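Local coordinates for protein bsobi restriction endonuclease (PDB 1DC1) that recognises the double-stranded DNA sequence 5'-CYCGRG-3' as a homodimeric type II restriction endonuclease and cleaves it after the first cytosine, at residues V211-F216 against K276-G281; A53-T58 against L63-I68; D15-T20 against T310-S315; N36-P41 against G128-I133. One frame throughout, in Å; residues are numbered along the deposited sequence. Where two conformers were deposited one is given.

Contact 1 of 4, residues V211-F216 against K276-G281; sequences VDICLF and KTIFIG. With nucleotides of chain A.
Ile213 meets Ile280 through the ends of both side chains, CD1 of Ile213 lying 4.2 Å from CD1 of Ile280. The two chains cross at about a right angle, so contact is made by the terminal methyls and not along their lengths. In each isoleucine CG1 is anti to the carbonyl carbon (chi1 -57° in Ile213, -59° in Ile280), which sends the long branch out to the same meeting point. Ile278 adds a looser touch, its CD1 being 4.5 Å from CD1 of Ile213. The main chains stay apart, with 8.9 Å between the CA atoms of Ile213 and Ile278, and no hydrogen bond joins the segments.

Where the chain turns a corner at Asp212, that residue faces the DNA: its OD1 is 2.6 Å from OP1 of DT6 of chain A. Asp212, Glu240 and Lys242 form the predicted catalytic magnesium site, consistent with the PDDEXK nuclease fold, and OD2 of Asp212 takes a hydrogen bond from Leu241 N. Strand 235-242 lies between strands 213-217 and 276-281 in the sheet; Leu241 touches both Ile213 and Ile280, while Trp319 and Ile320 of helix 310-321 touch Ile278 and Leu316 touches Ile280.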
# COMPACT_ATOMS: atom_id res chain seq x y z
N VAL D 211 -6.77 -0.95 -16.40
CA VAL D 211 -6.15 -2.28 -16.50
C VAL D 211 -4.70 -2.09 -16.90
O VAL D 211 -4.38 -1.27 -17.75
CB VAL D 211 -6.88 -3.17 -17.54
CG1 VAL D 211 -6.29 -4.55 -17.48
CG2 VAL D 211 -8.43 -3.29 -17.18
N ASP D 212 -3.81 -2.83 -16.27
CA ASP D 212 -2.37 -2.67 -16.55
C ASP D 212 -2.02 -2.95 -18.00
O ASP D 212 -1.32 -2.15 -18.64
CB ASP D 212 -1.53 -3.62 -15.69
CG ASP D 212 -1.56 -3.26 -14.21
OD1 ASP D 212 -1.85 -2.09 -13.83
OD2 ASP D 212 -1.29 -4.19 -13.43
N ILE D 213 -2.49 -4.11 -18.50
CA ILE D 213 -2.17 -4.59 -19.85
C ILE D 213 -3.44 -4.92 -20.62
O ILE D 213 -4.29 -5.66 -20.10
CB ILE D 213 -1.35 -5.90 -19.79
CG1 ILE D 213 -0.06 -5.66 -18.98
CG2 ILE D 213 -1.12 -6.49 -21.23
CD1 ILE D 213 0.62 -6.91 -18.60
N CYS D 214 -3.53 -4.41 -21.85
CA CYS D 214 -4.66 -4.65 -22.73
C CYS D 214 -4.17 -4.99 -24.11
O CYS D 214 -3.35 -4.25 -24.64
CB CYS D 214 -5.54 -3.40 -22.80
SG CYS D 214 -6.59 -3.10 -21.32
N LEU D 215 -4.66 -6.09 -24.68
CA LEU D 215 -4.29 -6.52 -26.03
C LEU D 215 -5.53 -6.41 -26.86
O LEU D 215 -6.53 -7.03 -26.54
CB LEU D 215 -3.79 -7.96 -26.10
CG LEU D 215 -3.20 -8.40 -27.47
CD1 LEU D 215 -2.01 -7.54 -27.78
CD2 LEU D 215 -2.73 -9.84 -27.47
N PHE D 216 -5.45 -5.64 -27.94
CA PHE D 216 -6.59 -5.42 -28.82
C PHE D 216 -6.46 -6.12 -30.12
O PHE D 216 -5.37 -6.22 -30.66
CB PHE D 216 -6.76 -3.96 -29.18
CG PHE D 216 -7.13 -3.12 -28.04
CD1 PHE D 216 -8.47 -3.00 -27.65
CD2 PHE D 216 -6.14 -2.47 -27.32
CE1 PHE D 216 -8.81 -2.23 -26.56
CE2 PHE D 216 -6.46 -1.69 -26.21
CZ PHE D 216 -7.79 -1.57 -25.83
N LYS D 276 -8.96 -13.25 -22.77
CA LYS D 276 -7.98 -14.01 -21.99
C LYS D 276 -7.56 -13.12 -20.82
O LYS D 276 -7.66 -11.90 -20.92
CB LYS D 276 -6.71 -14.33 -22.82
CG LYS D 276 -6.95 -15.28 -23.98
CD LYS D 276 -5.68 -15.37 -24.80
CE LYS D 276 -5.82 -16.28 -25.99
NZ LYS D 276 -7.23 -16.69 -26.22
N THR D 277 -7.12 -13.72 -19.73
CA THR D 277 -6.67 -12.92 -18.58
C THR D 277 -5.32 -13.45 -18.10
O THR D 277 -5.05 -14.65 -18.17
CB THR D 277 -7.66 -12.93 -17.38
OG1 THR D 277 -7.88 -14.27 -16.97
CG2 THR D 277 -9.01 -12.21 -17.74
N ILE D 278 -4.45 -12.55 -17.66
CA ILE D 278 -3.14 -12.98 -17.18
C ILE D 278 -2.74 -12.19 -15.92
O ILE D 278 -3.24 -11.11 -15.66
CB ILE D 278 -1.97 -12.83 -18.29
CG1 ILE D 278 -1.66 -11.35 -18.59
CG2 ILE D 278 -2.32 -13.59 -19.57
CD1 ILE D 278 -0.50 -11.14 -19.59
N PHE D 279 -1.84 -12.80 -15.15
CA PHE D 279 -1.27 -12.20 -13.96
C PHE D 279 0.24 -12.41 -14.03
O PHE D 279 0.70 -13.55 -14.16
CB PHE D 279 -1.77 -12.82 -12.67
CG PHE D 279 -1.13 -12.20 -11.46
CD1 PHE D 279 -1.60 -10.98 -10.97
CD2 PHE D 279 -0.01 -12.78 -10.87
CE1 PHE D 279 -0.95 -10.33 -9.91
CE2 PHE D 279 0.66 -12.13 -9.78
CZ PHE D 279 0.18 -10.91 -9.32
N ILE D 280 1.00 -11.33 -13.95
CA ILE D 280 2.46 -11.42 -13.97
C ILE D 280 2.91 -10.70 -12.71
O ILE D 280 2.50 -9.59 -12.46
CB ILE D 280 3.07 -10.68 -15.20
CG1 ILE D 280 2.51 -11.28 -16.49
CG2 ILE D 280 4.60 -10.70 -15.16
CD1 ILE D 280 2.76 -10.39 -17.73
N GLY D 281 3.74 -11.36 -11.90
CA GLY D 281 4.20 -10.72 -10.68
C GLY D 281 5.66 -11.01 -10.36
O GLY D 281 6.12 -12.10 -10.61
P DT A 6 -1.86 -1.02 -10.25
OP1 DT A 6 -1.48 -1.98 -11.27
OP2 DT A 6 -2.33 -1.48 -8.90
O5' DT A 6 -0.59 -0.10 -9.91
C5' DT A 6 0.37 0.25 -10.92
C4' DT A 6 1.53 0.99 -10.30
O4' DT A 6 1.09 2.26 -9.74
C3' DT A 6 2.18 0.25 -9.14
O3' DT A 6 3.14 -0.65 -9.68
C2' DT A 6 2.83 1.38 -8.37
C1' DT A 6 1.87 2.54 -8.58
N1 DT A 6 0.96 2.65 -7.44
C2 DT A 6 1.36 3.42 -6.37
O2 DT A 6 2.45 3.98 -6.30
N3 DT A 6 0.44 3.51 -5.37
C4 DT A 6 -0.79 2.90 -5.32
O4 DT A 6 -1.52 3.14 -4.37
C5 DT A 6 -1.11 2.04 -6.44
C7 DT A 6 -2.35 1.22 -6.42
C6 DT A 6 -0.25 2.00 -7.44

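Contact 2 of 4, residues A53-T58 against L63-I68; sequences ASVAKT and LYLEDI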
# COMPACT_ATOMS: atom_id res chain seq x y z
N ALA D 53 15.76 30.02 3.98
CA ALA D 53 15.19 30.22 5.28
C ALA D 53 16.12 30.93 6.22
O ALA D 53 15.66 31.58 7.17
CB ALA D 53 14.80 28.90 5.88
N SER D 54 17.42 30.80 5.99
CA SER D 54 18.39 31.39 6.88
C SER D 54 18.37 32.92 7.00
O SER D 54 18.96 33.47 7.95
CB SER D 54 19.78 30.88 6.56
OG SER D 54 19.93 29.55 7.03
N VAL D 55 17.70 33.60 6.06
CA VAL D 55 17.59 35.05 6.19
C VAL D 55 16.61 35.44 7.33
O VAL D 55 16.68 36.57 7.82
CB VAL D 55 17.24 35.75 4.86
CG1 VAL D 55 18.02 35.10 3.72
CG2 VAL D 55 15.79 35.72 4.63
N ALA D 56 15.74 34.52 7.79
CA ALA D 56 14.81 34.79 8.89
C ALA D 56 15.66 34.74 10.15
O ALA D 56 16.44 33.81 10.36
CB ALA D 56 13.74 33.75 8.95
N LYS D 57 15.52 35.74 11.01
CA LYS D 57 16.31 35.73 12.21
C LYS D 57 15.50 35.10 13.30
O LYS D 57 16.05 34.67 14.30
CB LYS D 57 16.75 37.15 12.56
CG LYS D 57 17.87 37.74 11.64
CD LYS D 57 18.27 36.82 10.49
CE LYS D 57 19.73 36.37 10.55
NZ LYS D 57 19.97 35.30 11.58
N THR D 58 14.19 35.00 13.09
CA THR D 58 13.30 34.38 14.08
C THR D 58 12.29 33.50 13.38
O THR D 58 12.01 33.71 12.22
CB THR D 58 12.49 35.44 14.88
OG1 THR D 58 11.45 35.98 14.06
CG2 THR D 58 13.40 36.57 15.36
N LEU D 63 7.51 33.44 8.09
CA LEU D 63 6.21 33.71 7.50
C LEU D 63 6.27 34.75 6.38
O LEU D 63 5.35 34.88 5.58
CB LEU D 63 5.27 34.19 8.57
CG LEU D 63 5.00 33.11 9.60
CD1 LEU D 63 4.18 33.63 10.79
CD2 LEU D 63 4.25 32.02 8.85
N TYR D 64 7.34 35.52 6.35
CA TYR D 64 7.47 36.56 5.33
C TYR D 64 8.29 36.20 4.10
O TYR D 64 8.38 36.98 3.16
CB TYR D 64 8.00 37.85 5.95
CG TYR D 64 7.21 38.22 7.15
CD1 TYR D 64 5.82 38.27 7.08
CD2 TYR D 64 7.83 38.43 8.37
CE1 TYR D 64 5.07 38.50 8.20
CE2 TYR D 64 7.10 38.66 9.50
CZ TYR D 64 5.71 38.69 9.42
OH TYR D 64 4.96 38.87 10.56
N LEU D 65 8.90 35.03 4.12
CA LEU D 65 9.66 34.56 2.97
C LEU D 65 8.67 33.75 2.11
O LEU D 65 8.50 32.53 2.28
CB LEU D 65 10.83 33.72 3.45
CG LEU D 65 11.71 34.39 4.53
CD1 LEU D 65 12.77 33.44 5.07
CD2 LEU D 65 12.37 35.58 3.89
N GLU D 66 7.99 34.43 1.19
CA GLU D 66 6.98 33.74 0.40
C GLU D 66 7.51 32.53 -0.37
O GLU D 66 6.80 31.54 -0.53
CB GLU D 66 6.25 34.73 -0.52
CG GLU D 66 7.14 35.45 -1.50
CD GLU D 66 6.36 36.33 -2.51
OE1 GLU D 66 5.36 37.00 -2.14
OE2 GLU D 66 6.78 36.34 -3.70
N ASP D 67 8.77 32.58 -0.78
CA ASP D 67 9.40 31.50 -1.55
C ASP D 67 9.49 30.13 -0.84
O ASP D 67 9.65 29.10 -1.49
CB ASP D 67 10.78 31.98 -2.00
CG ASP D 67 11.53 32.85 -0.90
OD1 ASP D 67 11.00 33.92 -0.45
OD2 ASP D 67 12.66 32.48 -0.48
N ILE D 68 9.35 30.13 0.48
CA ILE D 68 9.45 28.93 1.28
C ILE D 68 8.13 28.49 1.94
O ILE D 68 8.11 27.51 2.70
CB ILE D 68 10.48 29.12 2.40
CG1 ILE D 68 9.98 30.15 3.38
CG2 ILE D 68 11.85 29.55 1.82
CD1 ILE D 68 10.87 30.21 4.62
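Ala53 and Ile68 bring the two backbones nearest, with 7.1 Å between their CA atoms. From Ala53 to Ala56 the chain makes a type I beta turn, closed by the bond from Ala56 N to Ala53 O at 3.0 Å. The facing segment bends as well, Ile68 N reaching Leu65 O at 3.1 Å. No hydrogen bond crosses between the segments, so the evidence for their association is the apolar packing.

From the last helical residue, Ala53, onward, they make up the two limbs of the loop that links helix 21-53 to helix 69-75, the connection between consecutive helices of an all-helical region. Leu62, in the link between the limbs, touches Ala53, Ala56 and Ile68.

Leu65 carries most of the packing. With CG anti to its carbonyl carbon (chi1 -52°), it sends both methyls across: CD2 lies 3.5 Å from Val55 CG2, and CD1 is 4.0 Å from Ala56 CB. The Val55 and Leu65 side chains cross obliquely. The valine methyl that touches, CG2, stands between the backbone N and the carbonyl carbon. Deeper in, Ile68 CD1 approaches Ala53 CB at 4.3 Å, and Leu49 and Ala52 of helix 21-53 also touch the Ile68 side chain.

Contact 3 of 4, residues D15-T20 against T310-S315; sequences DDLKTT and TEQVGS
Gln312 reaches from its helix to the backbone carbonyl of Asp16, and this is the one hydrogen bond between the segments: NE2 of Gln312 donates to O of Asp16 at 2.8 Å, with an N-H...O angle of 157°. The acceptor lies nearly in the plane of the glutamine amide, whereas the donor stands well above the carbonyl plane (56° out of it). Geometry is therefore favourable on the amide side and oblique on the carbonyl side. The side chain is extended beyond CG, which gives it the span needed while the CA atoms of Leu17 and Gln312 remain 8.8 Å apart. Further polar bonds fix the pair. Gln312 OE1 accepts from Asn306 N, so both ends of the amide are engaged and its flip is defined, and Asp16 O also accepts from Lys309 NZ. The carboxylate of Asp16 turns elsewhere, OD2 receiving Lys12 N.

Van der Waals contact is smaller. Leu17 crosses Gln312 at about a right angle and sets CD1 3.8 Å from OE1 of Gln312; the CB of Asp16 lies 4.2 Å from NE2 of the same residue. An alanine in place of Gln312 is likely to leave Asn306 N without its acceptor and Asp16 O with only the Lys309 bond described here, and to open a gap beside Leu17.

The arrangement is a side-chain-to-main-chain hydrogen bond that ties the loop before helix 21-53 to the C-terminal helix 310-321, beside the strand 303-306 edge of the sheet.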
# COMPACT_ATOMS: atom_id res chain seq x y z
N ASP D 15 5.18 -24.41 -7.42
CA ASP D 15 6.27 -23.58 -6.96
C ASP D 15 7.23 -23.08 -8.06
O ASP D 15 8.17 -22.33 -7.79
CB ASP D 15 6.96 -24.21 -5.70
CG ASP D 15 6.38 -23.66 -4.32
OD1 ASP D 15 5.23 -23.14 -4.26
OD2 ASP D 15 7.10 -23.75 -3.29
N ASP D 16 6.93 -23.41 -9.32
CA ASP D 16 7.69 -22.85 -10.41
C ASP D 16 7.35 -21.33 -10.39
O ASP D 16 8.13 -20.49 -10.81
CB ASP D 16 7.27 -23.49 -11.72
CG ASP D 16 7.98 -24.82 -12.00
OD1 ASP D 16 8.85 -25.21 -11.20
OD2 ASP D 16 7.70 -25.47 -13.02
N LEU D 17 6.19 -20.99 -9.88
CA LEU D 17 5.76 -19.59 -9.81
C LEU D 17 6.40 -18.76 -8.67
O LEU D 17 6.45 -17.55 -8.72
CB LEU D 17 4.27 -19.58 -9.59
CG LEU D 17 3.29 -19.32 -10.74
CD1 LEU D 17 3.92 -18.68 -12.02
CD2 LEU D 17 2.61 -20.66 -10.93
N LYS D 18 6.86 -19.44 -7.63
CA LYS D 18 7.45 -18.78 -6.46
C LYS D 18 8.76 -17.99 -6.71
O LYS D 18 9.68 -18.49 -7.36
CB LYS D 18 7.70 -19.89 -5.42
CG LYS D 18 6.93 -19.83 -4.16
CD LYS D 18 7.82 -19.21 -3.10
CE LYS D 18 7.66 -19.91 -1.78
NZ LYS D 18 7.90 -18.93 -0.70
N THR D 19 8.85 -16.78 -6.17
CA THR D 19 10.07 -15.97 -6.31
C THR D 19 11.11 -16.59 -5.37
O THR D 19 10.76 -17.05 -4.24
CB THR D 19 9.84 -14.50 -5.86
OG1 THR D 19 8.81 -13.92 -6.67
CG2 THR D 19 11.08 -13.70 -6.01
N THR D 20 12.36 -16.61 -5.81
CA THR D 20 13.40 -17.21 -4.99
C THR D 20 13.99 -16.18 -4.03
O THR D 20 13.83 -14.96 -4.21
CB THR D 20 14.55 -17.75 -5.84
OG1 THR D 20 15.19 -16.65 -6.48
CG2 THR D 20 14.06 -18.73 -6.90
N THR D 310 13.18 -15.02 -16.26
CA THR D 310 13.33 -14.83 -17.70
C THR D 310 12.66 -15.83 -18.61
O THR D 310 12.04 -15.45 -19.61
CB THR D 310 14.80 -14.87 -18.07
OG1 THR D 310 15.53 -14.19 -17.06
CG2 THR D 310 15.03 -14.24 -19.42
N GLU D 311 12.81 -17.12 -18.30
CA GLU D 311 12.22 -18.10 -19.17
C GLU D 311 10.71 -18.03 -19.16
O GLU D 311 10.09 -18.30 -20.19
CB GLU D 311 12.66 -19.49 -18.79
CG GLU D 311 14.04 -19.83 -19.23
CD GLU D 311 14.47 -21.21 -18.74
OE1 GLU D 311 14.53 -21.42 -17.50
OE2 GLU D 311 14.73 -22.07 -19.61
N GLN D 312 10.12 -17.65 -18.01
CA GLN D 312 8.66 -17.57 -17.92
C GLN D 312 8.19 -16.38 -18.66
O GLN D 312 7.22 -16.44 -19.41
CB GLN D 312 8.18 -17.48 -16.46
CG GLN D 312 8.57 -18.72 -15.69
CD GLN D 312 7.96 -18.84 -14.30
OE1 GLN D 312 7.12 -18.04 -13.89
NE2 GLN D 312 8.41 -19.86 -13.56
N VAL D 313 8.88 -15.27 -18.46
CA VAL D 313 8.49 -14.04 -19.12
C VAL D 313 8.59 -14.22 -20.64
O VAL D 313 7.66 -13.86 -21.36
CB VAL D 313 9.39 -12.83 -18.65
CG1 VAL D 313 9.09 -11.54 -19.45
CG2 VAL D 313 9.15 -12.61 -17.15
N GLY D 314 9.69 -14.81 -21.10
CA GLY D 314 9.87 -15.03 -22.53
C GLY D 314 8.80 -15.90 -23.16
O GLY D 314 8.27 -15.58 -24.21
N SER D 315 8.49 -17.01 -22.49
CA SER D 315 7.48 -17.93 -22.95
C SER D 315 6.13 -17.20 -23.00
O SER D 315 5.41 -17.32 -23.97
CB SER D 315 7.45 -19.13 -21.96
OG SER D 315 6.29 -19.94 -22.12

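Contact 4 of 4, residues N36-P41 against G128-I133; sequences NKRSTP and GTMRNI. With nucleotides of chain B; nucleotides of chain A.
Arg38 and Ile133 approach from opposite directions, and CD1 of Ile133 comes within 3.5 Å of NE of Arg38. Chi1 of Arg38 (-67°, CG anti to the carbonyl carbon) puts CG 3.9 Å from SD of Met130, and the bend at chi2 turns CD and NE to CD1 of Ile133. The polar end of Arg38 makes its salt bridge through NE with Glu34, which also touches Met130 and Ile133.

The contact joins two long helices, 21-53 and 110-152, and the far side of the second one lies in the minor groove of the DNA. There Asn132 reads DG10 of chain B: OD1 accepts from the guanine N2 at 2.9 Å, and ND2 donates to N3 at 2.9 Å. A second ND2 bond, to Gly128 O at 3.0 Å, holds the amide.

Arg131, an established DNA-contacting residue, lays one guanidinium face against O4' of DG8 of chain A, its edge turned to N3 of DG8 and to O2 of DC7 of the same chain, while NH2 hydrogen-bonds the sugar of a further nucleotide. A leucine in its place would probably leave that sugar without this donor and O4' of DG8 without the guanidinium. Ser39 OG bonds Arg117 of the second subunit, and Asn36 its Ser76.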
# COMPACT_ATOMS: atom_id res chain seq x y z
N ASN D 36 18.81 5.69 -3.99
CA ASN D 36 19.94 6.60 -3.79
C ASN D 36 20.13 7.56 -4.97
O ASN D 36 20.43 8.74 -4.78
CB ASN D 36 21.17 5.81 -3.49
CG ASN D 36 21.14 5.30 -2.09
OD1 ASN D 36 20.86 6.06 -1.17
ND2 ASN D 36 21.39 4.01 -1.90
N LYS D 37 19.91 7.07 -6.17
CA LYS D 37 19.99 7.90 -7.37
C LYS D 37 18.93 9.00 -7.33
O LYS D 37 19.20 10.14 -7.73
CB LYS D 37 19.75 7.06 -8.63
CG LYS D 37 20.84 6.06 -8.99
CD LYS D 37 20.45 5.36 -10.30
CE LYS D 37 21.21 4.07 -10.48
NZ LYS D 37 21.22 3.64 -11.89
N ARG D 38 17.72 8.64 -6.90
CA ARG D 38 16.58 9.59 -6.81
C ARG D 38 16.61 10.57 -5.62
O ARG D 38 15.90 11.59 -5.60
CB ARG D 38 15.27 8.79 -6.75
CG ARG D 38 14.96 8.04 -8.03
CD ARG D 38 14.98 8.96 -9.26
NE ARG D 38 14.60 8.20 -10.43
CZ ARG D 38 14.23 8.72 -11.60
NH1 ARG D 38 14.19 10.04 -11.77
NH2 ARG D 38 13.87 7.92 -12.60
N SER D 39 17.43 10.24 -4.62
CA SER D 39 17.55 10.99 -3.37
C SER D 39 18.16 12.40 -3.46
O SER D 39 17.71 13.33 -2.76
CB SER D 39 18.33 10.13 -2.37
OG SER D 39 19.69 10.04 -2.72
N THR D 40 19.18 12.54 -4.30
CA THR D 40 19.91 13.79 -4.47
C THR D 40 19.04 15.06 -4.64
O THR D 40 19.30 16.04 -3.95
CB THR D 40 20.97 13.64 -5.62
OG1 THR D 40 21.79 12.51 -5.31
CG2 THR D 40 21.89 14.86 -5.72
N PRO D 41 18.04 15.08 -5.56
CA PRO D 41 17.25 16.31 -5.64
C PRO D 41 16.56 16.66 -4.32
O PRO D 41 16.30 17.85 -4.06
CB PRO D 41 16.23 16.00 -6.73
CG PRO D 41 16.86 14.94 -7.56
CD PRO D 41 17.58 14.10 -6.57
N GLY D 128 6.95 7.52 -1.88
CA GLY D 128 5.84 7.48 -2.82
C GLY D 128 6.33 7.46 -4.26
O GLY D 128 5.86 6.67 -5.07
N THR D 129 7.29 8.32 -4.56
CA THR D 129 7.89 8.42 -5.88
C THR D 129 8.53 7.09 -6.29
O THR D 129 8.33 6.60 -7.41
CB THR D 129 8.93 9.53 -5.85
OG1 THR D 129 8.24 10.77 -6.07
CG2 THR D 129 10.01 9.31 -6.90
N MET D 130 9.27 6.48 -5.36
CA MET D 130 9.96 5.21 -5.60
C MET D 130 8.96 4.07 -5.92
O MET D 130 9.22 3.23 -6.76
CB MET D 130 10.81 4.86 -4.38
CG MET D 130 12.16 5.58 -4.30
SD MET D 130 13.09 5.44 -5.87
CE MET D 130 13.19 3.71 -6.10
N ARG D 131 7.82 4.02 -5.22
CA ARG D 131 6.81 2.97 -5.48
C ARG D 131 6.29 3.10 -6.93
O ARG D 131 6.15 2.13 -7.63
CB ARG D 131 5.68 3.08 -4.41
CG ARG D 131 6.22 2.67 -2.96
CD ARG D 131 5.20 2.98 -1.84
NE ARG D 131 5.52 2.40 -0.51
CZ ARG D 131 6.60 2.74 0.20
NH1 ARG D 131 7.46 3.61 -0.27
NH2 ARG D 131 6.78 2.29 1.42
N ASN D 132 6.10 4.33 -7.41
CA ASN D 132 5.66 4.59 -8.77
C ASN D 132 6.79 4.22 -9.74
O ASN D 132 6.54 3.65 -10.80
CB ASN D 132 5.25 6.08 -8.94
CG ASN D 132 3.85 6.36 -8.37
OD1 ASN D 132 2.85 6.09 -9.02
ND2 ASN D 132 3.78 6.89 -7.16
N ILE D 133 8.03 4.53 -9.38
CA ILE D 133 9.17 4.19 -10.23
C ILE D 133 9.28 2.67 -10.44
O ILE D 133 9.46 2.20 -11.57
CB ILE D 133 10.46 4.74 -9.63
CG1 ILE D 133 10.54 6.25 -9.91
CG2 ILE D 133 11.63 4.02 -10.23
CD1 ILE D 133 11.61 7.01 -9.15
P DG B 10 3.15 13.17 -0.99
OP1 DG B 10 3.71 14.50 -0.63
OP2 DG B 10 1.70 13.04 -1.27
O5' DG B 10 4.05 12.56 -2.15
C5' DG B 10 3.70 12.67 -3.52
C4' DG B 10 4.24 11.47 -4.27
O4' DG B 10 3.73 10.26 -3.67
C3' DG B 10 3.75 11.45 -5.71
O3' DG B 10 4.74 12.01 -6.54
C2' DG B 10 3.57 9.99 -6.03
C1' DG B 10 3.20 9.40 -4.68
N9 DG B 10 1.77 9.27 -4.45
C8 DG B 10 1.04 9.90 -3.46
N7 DG B 10 -0.21 9.52 -3.43
C5 DG B 10 -0.31 8.60 -4.48
C6 DG B 10 -1.45 7.82 -4.94
O6 DG B 10 -2.61 7.84 -4.53
N1 DG B 10 -1.10 6.99 -6.01
C2 DG B 10 0.14 6.96 -6.63
N2 DG B 10 0.27 6.12 -7.70
N3 DG B 10 1.19 7.70 -6.23
C4 DG B 10 0.89 8.47 -5.14
P DG A 8 7.62 -3.14 -3.72
OP1 DG A 8 8.74 -3.24 -4.63
OP2 DG A 8 6.81 -4.34 -3.43
O5' DG A 8 8.25 -2.58 -2.37
C5' DG A 8 8.88 -1.26 -2.31
C4' DG A 8 8.61 -0.63 -0.96
O4' DG A 8 7.19 -0.42 -0.83
C3' DG A 8 9.03 -1.52 0.23
O3' DG A 8 9.38 -0.70 1.36
C2' DG A 8 7.72 -2.21 0.59
C1' DG A 8 6.69 -1.09 0.31
N9 DG A 8 5.33 -1.56 0.04
C8 DG A 8 4.97 -2.63 -0.75
N7 DG A 8 3.68 -2.86 -0.76
C5 DG A 8 3.14 -1.87 0.06
C6 DG A 8 1.78 -1.62 0.47
O6 DG A 8 0.77 -2.25 0.18
N1 DG A 8 1.67 -0.53 1.33
C2 DG A 8 2.74 0.24 1.76
N2 DG A 8 2.46 1.27 2.56
N3 DG A 8 4.01 0.01 1.41
C4 DG A 8 4.14 -1.04 0.56
P DC A 7 3.42 -2.06 -8.99
OP1 DC A 7 4.48 -2.75 -9.75
OP2 DC A 7 2.12 -2.74 -8.76
O5' DC A 7 3.98 -1.69 -7.56
C5' DC A 7 5.23 -0.98 -7.40
C4' DC A 7 5.52 -0.76 -5.93
O4' DC A 7 4.50 0.06 -5.28
C3' DC A 7 5.65 -2.04 -5.09
O3' DC A 7 6.71 -1.89 -4.18
C2' DC A 7 4.38 -2.05 -4.27
C1' DC A 7 4.07 -0.57 -4.08
N1 DC A 7 2.63 -0.33 -3.88
C2 DC A 7 2.21 0.43 -2.75
O2 DC A 7 3.07 1.06 -2.08
N3 DC A 7 0.89 0.48 -2.43
C4 DC A 7 -0.01 -0.12 -3.23
N4 DC A 7 -1.30 -0.08 -2.88
C5 DC A 7 0.39 -0.81 -4.44
C6 DC A 7 1.69 -0.88 -4.72

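Overall arrangement
Along the chain, contact 3 brackets the other three, joining the N-terminal loop to the C-terminal helix. Contact 2 lies in the loop after helix 21-53, within the span that contact 4 closes, and contact 1 follows later in the sheet. Contacts 1 and 3 are neighbours, their centres about 17 Å apart; helix 310-321, which carries one segment of contact 3, packs on the strand 276-281 of contact 1. Contacts 4 and 2 both lie across the chain's centre from contact 1, about 27 and 51 Å away between centres. Both contacts 1 and 4 meet DNA, one at a phosphate and one in the minor groove, so predicted cleavage chemistry and base reading are carried by separate regions linked by long helices.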